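Local atomic coordinates of sensor protein (Rhodopseudomonas palustris, PDB entry 2OOL), a protein that senses light as a bacteriophytochrome, holding a biliverdin chromophore in the N-terminal part present here, and probably signals through a histidine kinase module of the full-length protein. Residues T177-F187 against W293-R304; A38-F46 against S57-L65. All coordinates share one frame; numbering follows the deposited sequence.

How the contacts relate
Contact 2 comes first along the chain, in the PAS domain, and closes before contact 1 opens in the GAF domain. Their centres are 26 Å apart, on opposite sides of the chain's centre, and nearest atoms stay about 8 Å from each other. Each pairs antiparallel neighbours in a sheet of its own: strands 44-48 and 55-59 in contact 2, strands 181-187 and 291-300 in contact 1. The PAS sheet also takes in strand 241-244, which lies between contact 1's two segments in sequence. A38-Q40 bonds to I232 and L262-S264 there, consistent with the knotted PAS-GAF junction of bacteriophytochromes. Contact 1 lines the chromophore pocket; contact 2 lies outside it.

Contact 1: T177-F187 against W293-R304; sequences TGFDRIKVYQF and WGMISCHNLTPR. With LBV (3-[2-[(Z)-[3-(2-carboxyethyl)-5-[(Z)-(4-ethenyl-3-methyl-5-oxidanylidene-pyrrol-2-ylidene)methyl]-4-methyl-pyrrol-1-ium -2-ylidene]methyl]-5-[(Z)-[(3E)-3-ethylidene-4-methyl-5-oxidanylidene-pyrrolidin-2-ylidene]methyl]-4-methyl-1H-pyrrol-3- yl]propanoic acid), chain C.
W293 lies beside Q186, whose extended side chain runs over one face of the indole; Q186 CG sits 3.7 Å from the centroid of the six-membered ring. W293 O takes F187 N and shares a bridging water with F187 O. From here strands 293-300 and 181-187 run antiparallel, pairing M295 with Y185, S297 with K183 and H299 with R181 through backbone bonds. G294 CA lies only 3.0 Å from Y185 O. M295 reaches F187 with CG and the bilin with its methyl. I296 points to the other side of the sheet, over helix 162-177, where I296 CG2 meets I182 CG2. S297 OG, anti to the backbone N (chi1 -179°), turns back to the chromophore and donates to LBV O_D at 2.7 Å. C298 again faces the helix, its CB packed tightly on I182 CD1. Next on the chromophore side is H299. R181 NH1 approaches the edge of the imidazole in plane and donates to ND1 (2.9 Å, 164°), while K183 CE lies over the ring face. A classic beta bulge places two residues, D180 and R181, opposite the single H299. N300 OD1 accepts D180 N at 2.8 Å, and N300 CB covers one face of F179. L301 N returns a nearly straight bond to D180 OD2, meeting it on the anti side. At the end R304 reaches back along F179, its guanidinium nearly perpendicular to the ring, and NE bonds to T177 O at the C-terminal end of helix 162-177. In this contact S297 OG makes the one hydrogen bond to O_D; the H299 ring lies close by, CE1 2.9 Å from that oxygen. R181 thus fixes the rotation of H299 beside the D-ring carbonyl, on the part of the chromophore that isomerises in phytochromes.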
loop_
_atom_site.group_PDB
_atom_site.type_symbol
_atom_site.label_atom_id
_atom_site.label_comp_id
_atom_site.label_asym_id
_atom_site.label_seq_id
_atom_site.Cartn_x
_atom_site.Cartn_y
_atom_site.Cartn_z
ATOM N N THR A 177 11.538 4.353 3.560
ATOM C CA THR A 177 11.980 5.002 4.793
ATOM C C THR A 177 13.045 6.058 4.534
ATOM O O THR A 177 13.190 7.003 5.298
ATOM C CB THR A 177 12.519 3.977 5.857
ATOM O OG1 THR A 177 13.651 3.247 5.379
ATOM C CG2 THR A 177 11.449 2.982 6.287
ATOM N N GLY A 178 13.820 5.874 3.473
ATOM C CA GLY A 178 14.995 6.686 3.231
ATOM C C GLY A 178 16.172 6.468 4.162
ATOM O O GLY A 178 17.127 7.229 4.127
ATOM N N PHE A 179 16.127 5.440 5.004
ATOM C CA PHE A 179 17.194 5.235 5.988
ATOM C C PHE A 179 18.421 4.718 5.225
ATOM O O PHE A 179 18.303 4.043 4.199
ATOM C CB PHE A 179 16.769 4.264 7.106
ATOM C CG PHE A 179 16.180 4.931 8.345
ATOM C CD1 PHE A 179 15.245 5.974 8.255
ATOM C CD2 PHE A 179 16.538 4.486 9.597
ATOM C CE1 PHE A 179 14.705 6.534 9.386
ATOM C CE2 PHE A 179 16.000 5.027 10.746
ATOM C CZ PHE A 179 15.079 6.062 10.646
ATOM N N ASP A 180 19.601 5.070 5.719
ATOM C CA ASP A 180 20.888 4.666 5.133
ATOM C C ASP A 180 21.163 3.156 4.973
ATOM O O ASP A 180 21.853 2.746 4.057
ATOM C CB ASP A 180 21.997 5.293 6.001
ATOM C CG ASP A 180 22.125 6.798 5.779
ATOM O OD1 ASP A 180 21.816 7.211 4.649
ATOM O OD2 ASP A 180 22.511 7.563 6.691
ATOM N N ARG A 181 20.655 2.332 5.876
ATOM C CA ARG A 181 21.022 0.910 5.950
ATOM C C ARG A 181 19.927 0.092 6.594
ATOM O O ARG A 181 19.524 0.365 7.716
ATOM C CB ARG A 181 22.299 0.738 6.780
ATOM C CG ARG A 181 22.864 -0.697 6.795
ATOM C CD ARG A 181 24.182 -0.766 7.548
ATOM N NE ARG A 181 24.057 -0.404 8.960
ATOM C CZ ARG A 181 25.065 0.010 9.719
ATOM N NH1 ARG A 181 24.852 0.276 10.974
ATOM N NH2 ARG A 181 26.277 0.148 9.243
ATOM N N ILE A 182 19.416 -0.886 5.860
ATOM C CA ILE A 182 18.404 -1.792 6.357
ATOM C C ILE A 182 19.000 -3.194 6.399
ATOM O O ILE A 182 19.553 -3.664 5.406
ATOM C CB ILE A 182 17.165 -1.795 5.441
ATOM C CG1 ILE A 182 16.678 -0.369 5.128
ATOM C CG2 ILE A 182 16.040 -2.676 5.999
ATOM C CD1 ILE A 182 16.431 0.538 6.279
ATOM N N LYS A 183 18.856 -3.865 7.551
ATOM C CA LYS A 183 19.423 -5.210 7.784
ATOM C C LYS A 183 18.326 -6.172 8.184
ATOM O O LYS A 183 17.452 -5.811 8.907
ATOM C CB LYS A 183 20.463 -5.160 8.904
ATOM C CG LYS A 183 21.746 -4.318 8.531
ATOM C CD LYS A 183 22.438 -3.709 9.764
ATOM C CE LYS A 183 21.543 -2.722 10.501
ATOM N NZ LYS A 183 21.580 -1.333 10.035
ATOM N N VAL A 184 18.383 -7.414 7.718
ATOM C CA VAL A 184 17.513 -8.455 8.264
ATOM C C VAL A 184 18.410 -9.328 9.141
ATOM O O VAL A 184 19.423 -9.849 8.694
ATOM C CB VAL A 184 16.828 -9.266 7.182
ATOM C CG1 VAL A 184 15.902 -10.315 7.832
ATOM C CG2 VAL A 184 16.079 -8.324 6.287
ATOM N N TYR A 185 18.036 -9.422 10.395
ATOM C CA TYR A 185 18.832 -10.023 11.457
ATOM C C TYR A 185 18.051 -11.237 11.921
ATOM O O TYR A 185 16.901 -11.092 12.332
ATOM C CB TYR A 185 18.916 -9.028 12.628
ATOM C CG TYR A 185 19.822 -9.421 13.779
ATOM C CD1 TYR A 185 19.300 -9.777 15.028
ATOM C CD2 TYR A 185 21.184 -9.396 13.641
ATOM C CE1 TYR A 185 20.132 -10.119 16.095
ATOM C CE2 TYR A 185 22.038 -9.756 14.705
ATOM C CZ TYR A 185 21.498 -10.098 15.941
ATOM O OH TYR A 185 22.367 -10.467 16.990
ATOM N N GLN A 186 18.675 -12.415 11.893
ATOM C CA GLN A 186 17.985 -13.652 12.260
ATOM C C GLN A 186 18.586 -14.200 13.538
ATOM O O GLN A 186 19.808 -14.206 13.692
ATOM C CB GLN A 186 18.164 -14.725 11.157
ATOM C CG GLN A 186 17.348 -16.000 11.399
ATOM C CD GLN A 186 17.646 -17.098 10.386
ATOM O OE1 GLN A 186 16.948 -18.106 10.321
ATOM N NE2 GLN A 186 18.669 -16.906 9.602
ATOM N N PHE A 187 17.735 -14.669 14.441
ATOM C CA PHE A 187 18.203 -15.219 15.743
ATOM C C PHE A 187 18.557 -16.710 15.562
ATOM O O PHE A 187 17.819 -17.444 14.869
ATOM C CB PHE A 187 17.131 -15.045 16.817
ATOM C CG PHE A 187 16.989 -13.604 17.342
ATOM C CD1 PHE A 187 15.863 -12.863 17.049
ATOM C CD2 PHE A 187 18.016 -13.004 18.074
ATOM C CE1 PHE A 187 15.750 -11.548 17.478
ATOM C CE2 PHE A 187 17.907 -11.721 18.532
ATOM C CZ PHE A 187 16.778 -10.972 18.233
ATOM N N TRP A 293 11.655 -14.519 15.484
ATOM C CA TRP A 293 12.520 -15.193 14.526
ATOM C C TRP A 293 13.701 -14.334 14.148
ATOM O O TRP A 293 14.782 -14.842 13.832
ATOM C CB TRP A 293 11.695 -15.548 13.292
ATOM C CG TRP A 293 12.449 -16.213 12.184
ATOM C CD1 TRP A 293 12.513 -17.551 11.928
ATOM C CD2 TRP A 293 13.205 -15.568 11.137
ATOM N NE1 TRP A 293 13.274 -17.781 10.804
ATOM C CE2 TRP A 293 13.705 -16.581 10.301
ATOM C CE3 TRP A 293 13.514 -14.240 10.843
ATOM C CZ2 TRP A 293 14.499 -16.310 9.193
ATOM C CZ3 TRP A 293 14.307 -13.968 9.731
ATOM C CH2 TRP A 293 14.776 -15.002 8.919
ATOM N N GLY A 294 13.464 -13.029 14.130
ATOM C CA GLY A 294 14.440 -12.024 13.685
ATOM C C GLY A 294 13.873 -10.599 13.732
ATOM O O GLY A 294 12.769 -10.369 14.234
ATOM N N MET A 295 14.654 -9.647 13.211
ATOM C CA MET A 295 14.277 -8.235 13.163
ATOM C C MET A 295 14.760 -7.597 11.862
ATOM O O MET A 295 15.810 -7.973 11.342
ATOM C CB MET A 295 14.956 -7.459 14.292
ATOM C CG MET A 295 14.849 -8.052 15.651
ATOM S SD MET A 295 13.655 -7.221 16.730
ATOM C CE MET A 295 14.777 -6.015 17.449
ATOM N N ILE A 296 13.968 -6.664 11.339
ATOM C CA ILE A 296 14.406 -5.715 10.330
ATOM C C ILE A 296 14.876 -4.503 11.099
ATOM O O ILE A 296 14.111 -3.890 11.826
ATOM C CB ILE A 296 13.264 -5.316 9.389
ATOM C CG1 ILE A 296 12.631 -6.579 8.800
ATOM C CG2 ILE A 296 13.781 -4.374 8.302
ATOM C CD1 ILE A 296 11.701 -6.341 7.622
ATOM N N SER A 297 16.173 -4.229 11.005
ATOM C CA SER A 297 16.810 -3.138 11.728
ATOM C C SER A 297 17.274 -2.075 10.722
ATOM O O SER A 297 18.009 -2.382 9.784
ATOM C CB SER A 297 18.044 -3.672 12.441
ATOM O OG SER A 297 18.728 -2.670 13.189
ATOM N N CYS A 298 16.831 -0.843 10.948
ATOM C CA CYS A 298 17.007 0.277 10.048
ATOM C C CYS A 298 17.833 1.379 10.761
ATOM O O CYS A 298 17.438 1.887 11.777
ATOM C CB CYS A 298 15.632 0.827 9.651
ATOM S SG CYS A 298 14.339 -0.377 9.161
ATOM N N HIS A 299 18.982 1.746 10.203
ATOM C CA HIS A 299 19.831 2.762 10.806
ATOM C C HIS A 299 20.037 3.944 9.851
ATOM O O HIS A 299 20.074 3.780 8.628
ATOM C CB HIS A 299 21.204 2.172 11.086
ATOM C CG HIS A 299 21.236 1.193 12.210
ATOM N ND1 HIS A 299 22.315 0.352 12.417
ATOM C CD2 HIS A 299 20.314 0.882 13.162
ATOM C CE1 HIS A 299 22.062 -0.415 13.467
ATOM N NE2 HIS A 299 20.864 -0.109 13.941
ATOM N N ASN A 300 20.157 5.123 10.444
ATOM C CA ASN A 300 20.497 6.315 9.723
ATOM C C ASN A 300 21.640 7.028 10.449
ATOM O O ASN A 300 21.726 7.006 11.671
ATOM C CB ASN A 300 19.274 7.238 9.538
ATOM C CG ASN A 300 19.370 8.059 8.244
ATOM O OD1 ASN A 300 19.353 7.490 7.165
ATOM N ND2 ASN A 300 19.494 9.390 8.359
ATOM N N LEU A 301 22.513 7.658 9.690
ATOM C CA LEU A 301 23.623 8.383 10.280
ATOM C C LEU A 301 23.152 9.539 11.123
ATOM O O LEU A 301 23.677 9.770 12.222
ATOM C CB LEU A 301 24.536 8.925 9.180
ATOM C CG LEU A 301 25.840 9.625 9.638
ATOM C CD1 LEU A 301 26.934 8.602 10.018
ATOM C CD2 LEU A 301 26.348 10.596 8.572
ATOM N N THR A 302 22.163 10.277 10.619
ATOM C CA THR A 302 21.733 11.525 11.264
ATOM C C THR A 302 20.293 11.314 11.758
ATOM O O THR A 302 19.591 10.451 11.242
ATOM C CB THR A 302 21.829 12.705 10.227
ATOM O OG1 THR A 302 20.994 12.379 9.125
ATOM C CG2 THR A 302 23.280 12.871 9.643
ATOM N N PRO A 303 19.843 12.077 12.763
ATOM C CA PRO A 303 18.450 11.928 13.213
ATOM C C PRO A 303 17.382 11.937 12.107
ATOM O O PRO A 303 17.435 12.741 11.230
ATOM C CB PRO A 303 18.273 13.126 14.136
ATOM C CG PRO A 303 19.635 13.338 14.713
ATOM C CD PRO A 303 20.577 13.035 13.601
ATOM N N ARG A 304 16.362 11.095 12.196
ATOM C CA ARG A 304 15.341 11.053 11.165
ATOM C C ARG A 304 14.050 10.346 11.578
ATOM O O ARG A 304 14.107 9.212 12.110
ATOM C CB ARG A 304 15.900 10.334 9.980
ATOM C CG ARG A 304 14.939 10.227 8.815
ATOM C CD ARG A 304 15.685 9.730 7.561
ATOM N NE ARG A 304 14.731 9.569 6.468
ATOM C CZ ARG A 304 14.730 10.283 5.356
ATOM N NH1 ARG A 304 15.682 11.165 5.129
ATOM N NH2 ARG A 304 13.802 10.064 4.430
HETATM C C1A LBV C . 23.878 -3.982 24.745
HETATM C C1B LBV C . 19.511 -3.251 25.130
HETATM O O1B LBV C . 14.111 0.289 25.594
HETATM C C1C LBV C . 18.124 -3.221 20.808
HETATM O O1C LBV C . 15.833 -0.939 16.736
HETATM C C1D LBV C . 21.118 -4.323 17.307
HETATM C C2A LBV C . 24.213 -4.386 26.159
HETATM C C2B LBV C . 18.243 -2.903 25.616
HETATM O O2B LBV C . 13.399 -0.780 23.805
HETATM C C2C LBV C . 17.430 -3.133 19.583
HETATM O O2C LBV C . 17.481 0.132 17.752
HETATM C C2D LBV C . 22.034 -5.251 16.769
HETATM C C3A LBV C . 22.801 -4.248 26.756
HETATM C C3B LBV C . 17.397 -2.713 24.525
HETATM C C3C LBV C . 18.304 -3.572 18.601
HETATM C C3D LBV C . 22.197 -4.904 15.445
HETATM C C4A LBV C . 21.893 -3.836 25.742
HETATM C C4B LBV C . 18.158 -3.002 23.353
HETATM C C4C LBV C . 19.528 -3.891 19.214
HETATM C C4D LBV C . 21.393 -3.780 15.213
HETATM C CAA LBV C . 22.425 -4.501 28.095
HETATM C CAB LBV C . 15.924 -2.285 24.605
HETATM C CAC LBV C . 15.994 -2.662 19.254
HETATM C CAD LBV C . 23.038 -5.549 14.571
HETATM C CBA LBV C . 23.314 -5.028 29.271
HETATM C CBB LBV C . 15.733 -0.818 24.278
HETATM C CBC LBV C . 15.939 -1.107 19.119
HETATM C CBD LBV C . 23.171 -5.190 13.234
HETATM C CGB LBV C . 14.280 -0.407 24.584
HETATM C CGC LBV C . 16.461 -0.579 17.743
HETATM C CHB LBV C . 20.536 -3.595 26.023
HETATM C CHC LBV C . 17.562 -2.883 22.060
HETATM C CHD LBV C . 20.699 -4.380 18.630
HETATM C CMA LBV C . 25.184 -3.350 26.747
HETATM C CMB LBV C . 17.851 -2.718 27.099
HETATM C CMC LBV C . 17.893 -3.647 17.114
HETATM C CMD LBV C . 22.733 -6.444 17.457
HETATM N N_A LBV C . 22.567 -3.698 24.594
HETATM O O_A LBV C . 24.694 -3.921 23.830
HETATM N N_B LBV C . 19.389 -3.314 23.793
HETATM N N_C LBV C . 19.360 -3.658 20.517
HETATM N N_D LBV C . 20.786 -3.468 16.357
HETATM O O_D LBV C . 21.242 -3.144 14.156
HETATM O O HOH W 1 19.056 8.645 4.541
HETATM O O HOH W 2 15.488 -17.554 13.539
#

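Contact 2: A38-F46 against S57-L65; sequences AIQPHGYLF and SVSANVEDL
N61 reaches across from 57-65 to the turn at Q40-G43, and its ND2 donates to G43 O at 2.8 Å; a second, weak bond goes to P41 O. The carbonyl end of the same amide is held too. S59 OG donates to N61 OD1 at 2.6 Å and accepts L45 N at 3.1 Å, a nearly straight bond (169°). One serine hydroxyl therefore fixes the asparagine amide and stands in for a main-chain carbonyl opposite L45. Having chi1 of 55° puts that hydroxyl between the backbone N and the carbonyl carbon of S59, facing L45. The other half of the exchange is ordinary, S59 N to L45 O, while S59 O instead receives V62 N within the type I turn S59-V62. F46 and V58 follow as a non-hydrogen-bonded antiparallel pair. This is the hairpin of strands 44-48 and 55-59 in the PAS sheet, with the chain turning out of its second strand into helix 62-66; strand 128-134 pairs with the outer side of 44-48, and 241-244 with that of 55-59. Apolar packing falls on both sides of the hairpin. L65 CD2 stands almost squarely over the Y44 ring, 3.9 Å from its centroid and 8° off the normal. N61 O lies at the edge of this ring, 3.4 Å from Y44 CE1. V62 CG2 touches Y44 CD1 (3.7 Å) and also meets F46 CZ. Across from Y44, I39 sends CD1 onto S59 CB at 3.4 Å, a tight fit, while L243 of strand 241-244 packs against both I39 and L45.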
loop_
_atom_site.group_PDB
_atom_site.type_symbol
_atom_site.label_atom_id
_atom_site.label_comp_id
_atom_site.label_asym_id
_atom_site.label_seq_id
_atom_site.Cartn_x
_atom_site.Cartn_y
_atom_site.Cartn_z
ATOM N N ALA A 38 9.021 8.228 31.223
ATOM C CA ALA A 38 9.409 9.293 30.321
ATOM C C ALA A 38 9.193 8.899 28.883
ATOM O O ALA A 38 9.135 7.715 28.566
ATOM C CB ALA A 38 10.899 9.712 30.570
ATOM N N ILE A 39 9.152 9.910 28.011
ATOM C CA ILE A 39 9.004 9.725 26.569
ATOM C C ILE A 39 10.115 10.402 25.716
ATOM O O ILE A 39 10.862 11.263 26.188
ATOM C CB ILE A 39 7.610 10.218 26.090
ATOM C CG1 ILE A 39 7.481 11.735 26.249
ATOM C CG2 ILE A 39 6.462 9.471 26.826
ATOM C CD1 ILE A 39 6.540 12.435 25.232
ATOM N N GLN A 40 10.215 9.969 24.453
ATOM C CA GLN A 40 10.971 10.673 23.452
ATOM C C GLN A 40 10.182 11.938 23.038
ATOM O O GLN A 40 9.032 11.835 22.598
ATOM C CB GLN A 40 11.248 9.783 22.225
ATOM C CG GLN A 40 11.942 8.464 22.603
ATOM C CD GLN A 40 12.201 7.597 21.431
ATOM O OE1 GLN A 40 12.850 8.031 20.495
ATOM N NE2 GLN A 40 11.715 6.355 21.475
ATOM N N PRO A 41 10.824 13.113 23.108
ATOM C CA PRO A 41 10.141 14.383 22.944
ATOM C C PRO A 41 9.808 14.878 21.526
ATOM O O PRO A 41 9.334 15.997 21.395
ATOM C CB PRO A 41 11.101 15.377 23.629
ATOM C CG PRO A 41 12.417 14.800 23.441
ATOM C CD PRO A 41 12.272 13.297 23.295
ATOM N N HIS A 42 9.992 14.088 20.470
ATOM C CA HIS A 42 9.505 14.528 19.154
ATOM C C HIS A 42 7.960 14.445 19.123
ATOM O O HIS A 42 7.361 14.832 18.138
ATOM C CB HIS A 42 10.123 13.686 18.011
ATOM C CG HIS A 42 9.773 12.230 18.092
ATOM N ND1 HIS A 42 10.357 11.381 19.001
ATOM C CD2 HIS A 42 8.864 11.492 17.418
ATOM C CE1 HIS A 42 9.820 10.183 18.890
ATOM N NE2 HIS A 42 8.925 10.212 17.923
ATOM N N GLY A 43 7.330 13.899 20.184
ATOM C CA GLY A 43 5.866 13.725 20.250
ATOM C C GLY A 43 5.370 14.139 21.635
ATOM O O GLY A 43 6.149 14.517 22.467
ATOM N N TYR A 44 4.074 14.060 21.873
ATOM C CA TYR A 44 3.488 14.375 23.181
ATOM C C TYR A 44 2.555 13.251 23.650
ATOM O O TYR A 44 1.873 12.634 22.843
ATOM C CB TYR A 44 2.697 15.709 23.103
ATOM C CG TYR A 44 3.492 16.887 22.576
ATOM C CD1 TYR A 44 4.220 17.704 23.429
ATOM C CD2 TYR A 44 3.503 17.199 21.210
ATOM C CE1 TYR A 44 4.981 18.788 22.926
ATOM C CE2 TYR A 44 4.263 18.270 20.708
ATOM C CZ TYR A 44 4.994 19.049 21.578
ATOM O OH TYR A 44 5.711 20.132 21.093
ATOM N N LEU A 45 2.467 13.027 24.961
ATOM C CA LEU A 45 1.634 11.932 25.485
ATOM C C LEU A 45 0.633 12.409 26.535
ATOM O O LEU A 45 0.987 13.191 27.412
ATOM C CB LEU A 45 2.529 10.834 26.086
ATOM C CG LEU A 45 1.930 9.555 26.642
ATOM C CD1 LEU A 45 2.971 8.438 26.540
ATOM C CD2 LEU A 45 1.393 9.697 28.117
ATOM N N PHE A 46 -0.601 11.899 26.436
ATOM C CA PHE A 46 -1.645 12.147 27.418
ATOM C C PHE A 46 -2.221 10.818 27.832
ATOM O O PHE A 46 -2.435 9.941 27.000
ATOM C CB PHE A 46 -2.760 12.941 26.777
ATOM C CG PHE A 46 -2.327 14.267 26.252
ATOM C CD1 PHE A 46 -2.562 15.423 26.991
ATOM C CD2 PHE A 46 -1.686 14.372 25.018
ATOM C CE1 PHE A 46 -2.212 16.663 26.502
ATOM C CE2 PHE A 46 -1.277 15.622 24.535
ATOM C CZ PHE A 46 -1.531 16.754 25.255
ATOM N N SER A 57 -2.445 12.294 33.099
ATOM C CA SER A 57 -1.011 12.520 33.095
ATOM C C SER A 57 -0.604 13.103 31.742
ATOM O O SER A 57 -1.298 12.847 30.746
ATOM C CB SER A 57 -0.273 11.185 33.297
ATOM O OG SER A 57 1.110 11.311 33.041
ATOM N N VAL A 58 0.514 13.853 31.724
ATOM C CA VAL A 58 1.073 14.405 30.482
ATOM C C VAL A 58 2.558 14.387 30.565
ATOM O O VAL A 58 3.122 14.468 31.663
ATOM C CB VAL A 58 0.686 15.919 30.190
ATOM C CG1 VAL A 58 -0.498 16.016 29.204
ATOM C CG2 VAL A 58 0.445 16.683 31.456
ATOM N N SER A 59 3.182 14.269 29.401
ATOM C CA SER A 59 4.602 14.513 29.244
ATOM C C SER A 59 4.881 16.003 29.472
ATOM O O SER A 59 4.084 16.893 29.052
ATOM C CB SER A 59 5.097 14.063 27.844
ATOM O OG SER A 59 4.362 14.662 26.787
ATOM N N ALA A 60 6.005 16.256 30.150
ATOM C CA ALA A 60 6.391 17.588 30.591
ATOM C C ALA A 60 6.590 18.554 29.434
ATOM O O ALA A 60 6.422 19.751 29.621
ATOM C CB ALA A 60 7.708 17.511 31.395
ATOM N N ASN A 61 7.014 18.027 28.273
ATOM C CA ASN A 61 7.206 18.817 27.043
ATOM C C ASN A 61 5.933 19.463 26.507
ATOM O O ASN A 61 5.988 20.391 25.711
ATOM C CB ASN A 61 7.935 18.002 25.921
ATOM C CG ASN A 61 7.086 16.870 25.309
ATOM O OD1 ASN A 61 6.206 16.331 25.945
ATOM N ND2 ASN A 61 7.363 16.526 24.043
ATOM N N VAL A 62 4.782 18.997 26.959
ATOM C CA VAL A 62 3.519 19.669 26.684
ATOM C C VAL A 62 3.528 21.149 27.128
ATOM O O VAL A 62 2.797 21.952 26.565
ATOM C CB VAL A 62 2.370 18.866 27.316
ATOM C CG1 VAL A 62 1.176 19.650 27.489
ATOM C CG2 VAL A 62 2.112 17.612 26.436
ATOM N N GLU A 63 4.371 21.506 28.098
ATOM C CA GLU A 63 4.532 22.901 28.510
ATOM C C GLU A 63 4.919 23.780 27.329
ATOM O O GLU A 63 4.451 24.919 27.212
ATOM C CB GLU A 63 5.585 23.027 29.617
ATOM C CG GLU A 63 5.998 24.460 29.934
ATOM C CD GLU A 63 6.351 24.663 31.415
ATOM O OE1 GLU A 63 7.282 24.002 31.936
ATOM O OE2 GLU A 63 5.674 25.485 32.058
ATOM N N ASP A 64 5.759 23.265 26.440
ATOM C CA ASP A 64 6.109 24.048 25.286
ATOM C C ASP A 64 4.983 24.081 24.260
ATOM O O ASP A 64 4.951 24.968 23.417
ATOM C CB ASP A 64 7.360 23.511 24.617
ATOM C CG ASP A 64 8.468 23.210 25.599
ATOM O OD1 ASP A 64 8.805 24.099 26.429
ATOM O OD2 ASP A 64 8.991 22.075 25.532
ATOM N N LEU A 65 4.105 23.096 24.273
ATOM C CA LEU A 65 3.042 23.055 23.296
ATOM C C LEU A 65 2.015 24.090 23.669
ATOM O O LEU A 65 1.738 24.998 22.905
ATOM C CB LEU A 65 2.424 21.654 23.235
ATOM C CG LEU A 65 1.345 21.377 22.188
ATOM C CD1 LEU A 65 1.749 21.804 20.769
ATOM C CD2 LEU A 65 0.900 19.946 22.278
#